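Local coordinates for protein carbohydrate kinase (Agrobacterium tumefaciens, PDB 2NWH) that probably transfers a phosphate from ATP to a sugar or related small hydroxylated substrate, as other kinases of the pfkB (ribokinase) family do, at residues A60-D65 with R90-Y95; D113-F118 with D141-E146; I14-M19 with W34-G39. One frame throughout, in Å; residues are numbered along the deposited sequence. Where two conformers were deposited one is given.

Interaction 1: residues A60-D65 with R90-Y95; sequences APRGGD and RRTPSY
Both carboxylate oxygens of Asp65 are taken up by Thr92. The hydroxyl OG1 of Thr92 donates to the syn lone pair of Asp65 OD1 at 2.6 Å, and the backbone N of Thr92 gives a nearly straight bond (168°) to Asp65 OD2 at 2.8 Å, so the residue grips the carboxylate through two donors. With its proton spent on Asp65, Thr92 OG1 still accepts from Gly63 N at 2.8 Å, in a more bent bond. Placing OG1 anti to its own carbonyl carbon (chi1 -63°) sets the hydroxyl between these two partners. One residue on, Gly64 N donates to Arg90 O at 3.0 Å. The guanidinium of Arg91 stands steeply to the carboxylate, planes 78° apart, and Asp65 OD2 lies over its face, 3.0 Å from Arg91 NE: a charge contact to which no N-H points. A water donates to Thr92 O and joins Arg91 NH2 and Asp65 OD2 more weakly. Asp65 is also the N-cap of helix 66-77, its OD1 weakly accepting from Gly68 N. The contact thus ties the end of strand 55-63 and the start of that helix to the loop entering strand 94-99, while Arg62 NH1 makes a salt bridge with Asp82 of strand 81-87.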
loop_
_atom_site.group_PDB
_atom_site.type_symbol
_atom_site.label_atom_id
_atom_site.label_comp_id
_atom_site.label_asym_id
_atom_site.label_seq_id
_atom_site.Cartn_x
_atom_site.Cartn_y
_atom_site.Cartn_z
ATOM N N ALA A 60 -6.241 3.180 -11.697
ATOM C CA ALA A 60 -5.491 4.371 -11.301
ATOM C C ALA A 60 -5.572 5.453 -12.384
ATOM O O ALA A 60 -5.527 5.121 -13.584
ATOM C CB ALA A 60 -4.063 4.008 -11.059
ATOM N N PRO A 61 -5.631 6.733 -11.985
ATOM C CA PRO A 61 -5.542 7.833 -12.977
ATOM C C PRO A 61 -4.241 7.650 -13.742
ATOM O O PRO A 61 -3.206 7.285 -13.152
ATOM C CB PRO A 61 -5.516 9.094 -12.115
ATOM C CG PRO A 61 -6.357 8.711 -10.887
ATOM C CD PRO A 61 -5.774 7.277 -10.613
ATOM N N ARG A 62 -4.300 7.800 -15.056
ATOM C CA ARG A 62 -3.157 7.492 -15.908
ATOM C C ARG A 62 -3.088 8.563 -17.003
ATOM O O ARG A 62 -4.112 8.977 -17.527
ATOM C CB ARG A 62 -3.369 6.139 -16.558
ATOM C CG ARG A 62 -2.320 5.670 -17.532
ATOM C CD ARG A 62 -0.967 5.284 -16.848
ATOM N NE ARG A 62 -1.193 4.344 -15.715
ATOM C CZ ARG A 62 -1.504 3.047 -15.833
ATOM N NH1 ARG A 62 -1.612 2.446 -17.020
ATOM N NH2 ARG A 62 -1.724 2.336 -14.730
ATOM N N GLY A 63 -1.881 8.945 -17.388
ATOM C CA GLY A 63 -1.696 9.843 -18.538
ATOM C C GLY A 63 -1.657 9.156 -19.904
ATOM O O GLY A 63 -1.581 7.938 -19.993
ATOM N N GLY A 64 -1.655 9.935 -20.984
ATOM C CA GLY A 64 -1.551 9.343 -22.300
ATOM C C GLY A 64 -0.115 9.182 -22.779
ATOM O O GLY A 64 0.147 9.394 -23.961
ATOM N N ASP A 65 0.808 8.829 -21.885
ATOM C CA ASP A 65 2.250 8.888 -22.163
ATOM C C ASP A 65 2.975 7.556 -22.067
ATOM O O ASP A 65 2.441 6.540 -21.586
ATOM C CB ASP A 65 2.932 9.927 -21.241
ATOM C CG ASP A 65 2.536 9.759 -19.751
ATOM O OD1 ASP A 65 1.978 8.700 -19.375
ATOM O OD2 ASP A 65 2.804 10.683 -18.951
ATOM N N ARG A 90 -2.995 14.282 -20.549
ATOM C CA ARG A 90 -2.232 14.563 -19.319
ATOM C C ARG A 90 -1.055 13.633 -19.129
ATOM O O ARG A 90 -0.894 12.626 -19.861
ATOM C CB ARG A 90 -3.126 14.483 -18.078
ATOM C CG ARG A 90 -4.357 15.465 -18.047
ATOM C CD ARG A 90 -3.951 16.896 -17.636
ATOM N NE ARG A 90 -3.120 16.859 -16.410
ATOM C CZ ARG A 90 -3.576 17.158 -15.185
ATOM N NH1 ARG A 90 -4.837 17.575 -15.039
ATOM N NH2 ARG A 90 -2.779 17.081 -14.118
ATOM N N ARG A 91 -0.206 13.994 -18.166
ATOM C CA ARG A 91 0.976 13.173 -17.827
ATOM C C ARG A 91 0.683 12.278 -16.621
ATOM O O ARG A 91 0.013 12.708 -15.692
ATOM C CB ARG A 91 2.166 14.069 -17.481
ATOM C CG ARG A 91 2.745 14.821 -18.674
ATOM C CD ARG A 91 3.402 13.869 -19.686
ATOM N NE ARG A 91 4.505 13.113 -19.071
ATOM C CZ ARG A 91 5.329 12.293 -19.711
ATOM N NH1 ARG A 91 5.208 12.110 -21.018
ATOM N NH2 ARG A 91 6.286 11.665 -19.044
ATOM N N THR A 92 1.248 11.076 -16.637
ATOM C CA THR A 92 1.131 10.125 -15.533
ATOM C C THR A 92 1.887 10.694 -14.309
ATOM O O THR A 92 2.970 11.312 -14.446
ATOM C CB THR A 92 1.668 8.732 -16.012
ATOM O OG1 THR A 92 0.843 8.237 -17.093
ATOM C CG2 THR A 92 1.771 7.708 -14.885
ATOM N N PRO A 93 1.307 10.579 -13.102
ATOM C CA PRO A 93 2.028 11.092 -11.925
ATOM C C PRO A 93 3.465 10.526 -11.840
ATOM O O PRO A 93 3.720 9.406 -12.280
ATOM C CB PRO A 93 1.231 10.534 -10.740
ATOM C CG PRO A 93 -0.200 10.348 -11.298
ATOM C CD PRO A 93 -0.033 10.015 -12.760
ATOM N N SER A 94 4.371 11.290 -11.247
ATOM C CA SER A 94 5.800 10.895 -11.192
ATOM C C SER A 94 6.422 11.323 -9.900
ATOM O O SER A 94 6.022 12.339 -9.324
ATOM C CB SER A 94 6.570 11.491 -12.376
ATOM O OG SER A 94 6.542 12.905 -12.326
ATOM N N TYR A 95 7.354 10.505 -9.390
ATOM C CA TYR A 95 8.256 10.854 -8.304
ATOM C C TYR A 95 9.694 10.816 -8.913
ATOM O O TYR A 95 10.136 9.790 -9.416
ATOM C CB TYR A 95 8.097 9.829 -7.146
ATOM C CG TYR A 95 9.100 10.017 -6.052
ATOM C CD1 TYR A 95 8.888 10.967 -5.029
ATOM C CD2 TYR A 95 10.281 9.273 -6.040
ATOM C CE1 TYR A 95 9.818 11.180 -4.031
ATOM C CE2 TYR A 95 11.224 9.483 -5.051
ATOM C CZ TYR A 95 10.977 10.419 -4.043
ATOM O OH TYR A 95 11.944 10.579 -3.081
HETATM O O HOH W 1 4.967 10.863 -16.452
#

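Interaction 2: residues D113-F118 with D141-E146; sequences DLYKLF and DANLPE
Pro145 turns its CD and CG atoms toward two backbone carbonyls of the segment 113-118: Pro145 CD lies 3.4 Å from Tyr115 O and 3.3 Å from Phe118 O, and CG sits almost as near to both. Beside it, Leu144 reaches with one methyl, CD2, to Phe118 CD1 at 3.5 Å, the two side chains running alongside and pointing the same way. Phe118 is swung there with CG anti to the backbone N (chi1 -155°). Tyr115 lies along Asn143 in the same manner; its CB touches Asn143 O at 3.4 Å, and its CD2 meets Asn143 CB at 3.7 Å. Apolar and van der Waals contact carries the joint. The second shell holds each side in shape. Asp141 OD1 accepts from Asn143 N at 2.9 Å, an Asx turn within the type I beta turn 141-144, while OD2 of Asp141 takes the N-H groups of Gly11 and Gly42. On the other side, Lys116 N, Leu117 N and Phe118 N each bond to the carbonyl three residues back, and Tyr115 OH is hydrogen-bonded to Ala12 N. Phe118 O is further engaged by Thr148 OG1, and the Phe118 ring meets Phe85 edge-to-face. The contact joins the connection between strand 105-111 and helix 120-123 to the loop leading from strand 137-141 into helix 146-158, with Pro145 as that helix's N-cap residue and Pro61 of strand 55-63 against Tyr115 and Phe118.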
loop_
_atom_site.group_PDB
_atom_site.type_symbol
_atom_site.label_atom_id
_atom_site.label_comp_id
_atom_site.label_asym_id
_atom_site.label_seq_id
_atom_site.Cartn_x
_atom_site.Cartn_y
_atom_site.Cartn_z
ATOM N N ASP A 113 -0.596 15.545 -9.173
ATOM C CA ASP A 113 -1.823 16.277 -9.417
ATOM C C ASP A 113 -2.857 15.483 -10.182
ATOM O O ASP A 113 -4.052 15.758 -10.037
ATOM C CB ASP A 113 -1.577 17.588 -10.176
ATOM C CG ASP A 113 -0.761 18.617 -9.358
ATOM O OD1 ASP A 113 -0.741 18.583 -8.089
ATOM O OD2 ASP A 113 -0.163 19.479 -10.014
ATOM N N LEU A 114 -2.432 14.538 -11.024
ATOM C CA LEU A 114 -3.432 13.793 -11.812
ATOM C C LEU A 114 -4.483 13.124 -10.934
ATOM O O LEU A 114 -5.632 13.000 -11.363
ATOM C CB LEU A 114 -2.787 12.784 -12.759
ATOM C CG LEU A 114 -3.727 12.298 -13.881
ATOM C CD1 LEU A 114 -4.079 13.428 -14.909
ATOM C CD2 LEU A 114 -3.118 11.140 -14.587
ATOM N N TYR A 115 -4.107 12.709 -9.708
ATOM C CA TYR A 115 -5.081 12.026 -8.798
ATOM C C TYR A 115 -6.293 12.892 -8.456
ATOM O O TYR A 115 -7.366 12.375 -8.138
ATOM C CB TYR A 115 -4.396 11.538 -7.493
ATOM C CG TYR A 115 -3.265 10.545 -7.752
ATOM C CD1 TYR A 115 -3.396 9.588 -8.748
ATOM C CD2 TYR A 115 -2.101 10.558 -6.992
ATOM C CE1 TYR A 115 -2.387 8.659 -9.023
ATOM C CE2 TYR A 115 -1.061 9.625 -7.258
ATOM C CZ TYR A 115 -1.235 8.689 -8.293
ATOM O OH TYR A 115 -0.298 7.735 -8.583
ATOM N N LYS A 116 -6.117 14.208 -8.505
ATOM C CA LYS A 116 -7.227 15.151 -8.250
ATOM C C LYS A 116 -8.353 15.008 -9.256
ATOM O O LYS A 116 -9.464 15.442 -8.967
ATOM C CB LYS A 116 -6.750 16.614 -8.266
ATOM C CG LYS A 116 -5.565 16.845 -7.320
ATOM C CD LYS A 116 -5.193 18.302 -7.237
ATOM C CE LYS A 116 -4.344 18.514 -6.017
ATOM N NZ LYS A 116 -2.942 18.198 -6.358
ATOM N N LEU A 117 -8.075 14.395 -10.413
ATOM C CA LEU A 117 -9.122 14.160 -11.428
ATOM C C LEU A 117 -10.030 12.996 -11.080
ATOM O O LEU A 117 -11.108 12.846 -11.676
ATOM C CB LEU A 117 -8.511 13.913 -12.807
ATOM C CG LEU A 117 -7.730 15.085 -13.431
ATOM C CD1 LEU A 117 -7.322 14.727 -14.865
ATOM C CD2 LEU A 117 -8.454 16.410 -13.398
ATOM N N PHE A 118 -9.617 12.176 -10.120
ATOM C CA PHE A 118 -10.450 11.049 -9.727
ATOM C C PHE A 118 -11.473 11.552 -8.691
ATOM O O PHE A 118 -11.320 11.373 -7.491
ATOM C CB PHE A 118 -9.590 9.885 -9.192
ATOM C CG PHE A 118 -10.259 8.523 -9.320
ATOM C CD1 PHE A 118 -9.488 7.352 -9.246
ATOM C CD2 PHE A 118 -11.641 8.421 -9.610
ATOM C CE1 PHE A 118 -10.089 6.086 -9.345
ATOM C CE2 PHE A 118 -12.255 7.169 -9.724
ATOM C CZ PHE A 118 -11.480 6.006 -9.594
ATOM N N ASP A 141 -6.080 3.623 -1.610
ATOM C CA ASP A 141 -5.098 4.337 -0.847
ATOM C C ASP A 141 -5.485 5.816 -0.784
ATOM O O ASP A 141 -6.378 6.296 -1.516
ATOM C CB ASP A 141 -3.680 4.098 -1.326
ATOM C CG ASP A 141 -3.404 4.743 -2.683
ATOM O OD1 ASP A 141 -4.052 5.766 -3.011
ATOM O OD2 ASP A 141 -2.529 4.239 -3.408
ATOM N N ALA A 142 -4.799 6.517 0.113
ATOM C CA ALA A 142 -5.165 7.883 0.406
ATOM C C ALA A 142 -4.558 8.869 -0.606
ATOM O O ALA A 142 -4.557 10.081 -0.354
ATOM C CB ALA A 142 -4.796 8.231 1.894
ATOM N N ASN A 143 -4.070 8.358 -1.752
ATOM C CA ASN A 143 -3.731 9.222 -2.899
ATOM C C ASN A 143 -4.976 9.815 -3.553
ATOM O O ASN A 143 -4.917 10.874 -4.212
ATOM C CB ASN A 143 -2.939 8.484 -3.986
ATOM C CG ASN A 143 -1.509 8.247 -3.614
ATOM O OD1 ASN A 143 -1.033 7.098 -3.613
ATOM N ND2 ASN A 143 -0.802 9.323 -3.283
ATOM N N LEU A 144 -6.093 9.108 -3.427
ATOM C CA LEU A 144 -7.362 9.580 -3.995
ATOM C C LEU A 144 -7.888 10.757 -3.162
ATOM O O LEU A 144 -7.623 10.849 -1.966
ATOM C CB LEU A 144 -8.422 8.473 -3.950
ATOM C CG LEU A 144 -8.175 7.150 -4.695
ATOM C CD1 LEU A 144 -9.390 6.234 -4.483
ATOM C CD2 LEU A 144 -7.898 7.358 -6.158
ATOM N N PRO A 145 -8.645 11.659 -3.782
ATOM C CA PRO A 145 -9.219 12.779 -3.017
ATOM C C PRO A 145 -10.074 12.360 -1.808
ATOM O O PRO A 145 -10.695 11.300 -1.840
ATOM C CB PRO A 145 -10.119 13.467 -4.054
ATOM C CG PRO A 145 -9.431 13.185 -5.377
ATOM C CD PRO A 145 -8.997 11.733 -5.216
ATOM N N GLU A 146 -10.125 13.216 -0.772
ATOM C CA GLU A 146 -10.946 12.948 0.408
ATOM C C GLU A 146 -12.394 12.589 0.059
ATOM O O GLU A 146 -12.891 11.530 0.489
ATOM C CB GLU A 146 -10.863 14.110 1.431
ATOM C CG GLU A 146 -11.853 14.023 2.610
ATOM C CD GLU A 146 -11.436 14.887 3.818
ATOM O OE1 GLU A 146 -10.321 15.459 3.807
ATOM O OE2 GLU A 146 -12.219 14.972 4.798
#

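Interaction 3: residues I14-M19 with W34-G39; sequences IDRRGM and WMEEAG
Trp34 is sandwiched by the facing strand: Arg16 NH2 lies over one ring face and Gly18 CA over the opposite one, with the backbone C of Arg16 and N of Arg17 at the ring edge. This is a beta hairpin, strands 13-20 and 32-39, at the margin of the small sheet that in pfkB kinases commonly forms a lid over the substrate site, as this one probably does. The guanidinium lies at 29° to the indole, and Arg16 CZ is 4.4 Å from the centroid of the six-membered ring, a cation-pi contact. Gly18 CA makes a CH-pi contact on the other face at 3.7 Å from the same centroid. A bend at chi3 (67°) turns the Arg16 guanidinium so that it can serve two partners: its face goes to Trp34, and its edge to Glu36. Two hydrogen-bonded pairs zip the strands: Asp15 with Glu37, and Arg17 with Met35, whose Arg17 N to Met35 O bond is 2.8 Å long. On its far side strand 13-20 pairs with strand 94-99. In the salt bridge, Arg16 NE donates to the anti side of Glu36 OE2 at 2.7 Å.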
loop_
_atom_site.group_PDB
_atom_site.type_symbol
_atom_site.label_atom_id
_atom_site.label_comp_id
_atom_site.label_asym_id
_atom_site.label_seq_id
_atom_site.Cartn_x
_atom_site.Cartn_y
_atom_site.Cartn_z
ATOM N N ILE A 14 5.136 6.713 -11.929
ATOM C CA ILE A 14 6.492 6.397 -12.355
ATOM C C ILE A 14 7.477 6.917 -11.288
ATOM O O ILE A 14 7.361 8.049 -10.782
ATOM C CB ILE A 14 6.774 6.931 -13.793
ATOM C CG1 ILE A 14 8.032 6.321 -14.422
ATOM C CG2 ILE A 14 6.870 8.490 -13.824
ATOM C CD1 ILE A 14 7.867 4.814 -14.777
ATOM N N ASP A 15 8.442 6.068 -10.957
ATOM C CA ASP A 15 9.478 6.425 -10.022
ATOM C C ASP A 15 10.773 6.490 -10.816
ATOM O O ASP A 15 11.245 5.472 -11.326
ATOM C CB ASP A 15 9.564 5.376 -8.914
ATOM C CG ASP A 15 10.639 5.671 -7.894
ATOM O OD1 ASP A 15 11.808 5.965 -8.268
ATOM O OD2 ASP A 15 10.324 5.570 -6.698
ATOM N N ARG A 16 11.333 7.693 -10.905
ATOM C CA ARG A 16 12.549 7.931 -11.678
ATOM C C ARG A 16 13.657 8.365 -10.709
ATOM O O ARG A 16 13.510 9.349 -9.956
ATOM C CB ARG A 16 12.282 9.016 -12.762
ATOM C CG ARG A 16 11.132 8.602 -13.747
ATOM C CD ARG A 16 11.013 9.533 -14.979
ATOM N NE ARG A 16 12.199 9.394 -15.820
ATOM C CZ ARG A 16 13.154 10.321 -15.939
ATOM N NH1 ARG A 16 13.057 11.474 -15.286
ATOM N NH2 ARG A 16 14.230 10.077 -16.692
ATOM N N ARG A 17 14.765 7.649 -10.752
ATOM C CA ARG A 17 15.854 7.885 -9.830
ATOM C C ARG A 17 17.121 8.143 -10.648
ATOM O O ARG A 17 17.545 7.301 -11.441
ATOM C CB ARG A 17 15.981 6.659 -8.931
ATOM C CG ARG A 17 16.910 6.761 -7.714
ATOM C CD ARG A 17 16.639 5.513 -6.825
ATOM N NE ARG A 17 17.360 5.530 -5.549
ATOM C CZ ARG A 17 17.152 4.670 -4.553
ATOM N NH1 ARG A 17 16.252 3.695 -4.675
ATOM N NH2 ARG A 17 17.868 4.772 -3.435
ATOM N N GLY A 18 17.692 9.334 -10.475
ATOM C CA GLY A 18 18.911 9.725 -11.160
ATOM C C GLY A 18 20.063 9.742 -10.161
ATOM O O GLY A 18 19.954 10.349 -9.088
ATOM N N MET A 19 21.146 9.040 -10.474
ATOM C CA MET A 19 22.254 8.985 -9.568
ATOM C C MET A 19 23.453 9.627 -10.217
ATOM O O MET A 19 23.772 9.342 -11.359
ATOM C CB MET A 19 22.593 7.527 -9.195
ATOM C CG MET A 19 23.844 7.398 -8.290
ATOM S SD MET A 19 24.021 5.707 -7.553
ATOM C CE MET A 19 22.885 5.969 -6.195
ATOM N N TRP A 34 19.629 7.565 -15.346
ATOM C CA TRP A 34 18.258 7.504 -14.787
ATOM C C TRP A 34 17.812 6.052 -14.721
ATOM O O TRP A 34 18.050 5.311 -15.706
ATOM C CB TRP A 34 17.291 8.256 -15.679
ATOM C CG TRP A 34 17.439 9.706 -15.482
ATOM C CD1 TRP A 34 18.140 10.573 -16.272
ATOM C CD2 TRP A 34 16.934 10.467 -14.382
ATOM N NE1 TRP A 34 18.071 11.839 -15.755
ATOM C CE2 TRP A 34 17.337 11.814 -14.591
ATOM C CE3 TRP A 34 16.151 10.153 -13.251
ATOM C CZ2 TRP A 34 17.018 12.857 -13.684
ATOM C CZ3 TRP A 34 15.822 11.186 -12.361
ATOM C CH2 TRP A 34 16.286 12.526 -12.571
ATOM N N MET A 35 17.282 5.638 -13.564
ATOM C CA MET A 35 16.679 4.320 -13.411
ATOM C C MET A 35 15.159 4.633 -13.317
ATOM O O MET A 35 14.777 5.573 -12.628
ATOM C CB MET A 35 17.205 3.646 -12.122
ATOM C CG MET A 35 18.731 3.234 -12.132
ATOM S SD MET A 35 19.618 2.878 -10.504
ATOM C CE MET A 35 19.141 4.290 -9.497
ATOM N N GLU A 36 14.314 3.873 -14.022
ATOM C CA GLU A 36 12.849 4.099 -13.913
ATOM C C GLU A 36 12.141 2.812 -13.467
ATOM O O GLU A 36 12.514 1.711 -13.884
ATOM C CB GLU A 36 12.208 4.505 -15.245
ATOM C CG GLU A 36 12.723 5.692 -15.966
ATOM C CD GLU A 36 11.752 6.072 -17.094
ATOM O OE1 GLU A 36 11.048 5.166 -17.625
ATOM O OE2 GLU A 36 11.692 7.267 -17.435
ATOM N N GLU A 37 11.125 2.933 -12.634
ATOM C CA GLU A 37 10.267 1.789 -12.371
ATOM C C GLU A 37 8.921 2.261 -11.891
ATOM O O GLU A 37 8.754 3.413 -11.541
ATOM C CB GLU A 37 10.865 0.861 -11.330
ATOM C CG GLU A 37 11.140 1.504 -10.005
ATOM C CD GLU A 37 11.915 0.586 -9.060
ATOM O OE1 GLU A 37 12.939 -0.056 -9.457
ATOM O OE2 GLU A 37 11.486 0.540 -7.899
ATOM N N ALA A 38 7.966 1.355 -11.845
ATOM C CA ALA A 38 6.646 1.762 -11.367
ATOM C C ALA A 38 6.579 1.711 -9.826
ATOM O O ALA A 38 7.301 0.931 -9.148
ATOM C CB ALA A 38 5.566 0.873 -12.016
ATOM N N GLY A 39 5.720 2.543 -9.267
ATOM C CA GLY A 39 5.476 2.566 -7.829
ATOM C C GLY A 39 4.095 3.082 -7.483
ATOM O O GLY A 39 3.212 3.133 -8.368
#

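In the fold
Strand 94-99 links interactions 1 and 3: Tyr95 N lies 2.8 Å from Ile14 O and Tyr95 O 2.8 Å from Arg16 N, both backbone hydrogen bonds, so the loop held in interaction 1 runs straight into the sheet bearing the hairpin. Interactions 1 and 2 also meet, with Arg90 CB 3.5 Å from Leu114 CD1 and Pro93 CG 3.6 Å from Tyr115 CE1; their centres are 12 Å apart. Interactions 2 and 3 do not touch, their nearest atoms being about 6 Å apart. Interaction 1 is one place where the large sheet, through strand 55-63, meets the small one, through strand 94-99. A bound calcium ion, about 9 Å from the Trp34 side chain, takes no part in interaction 3.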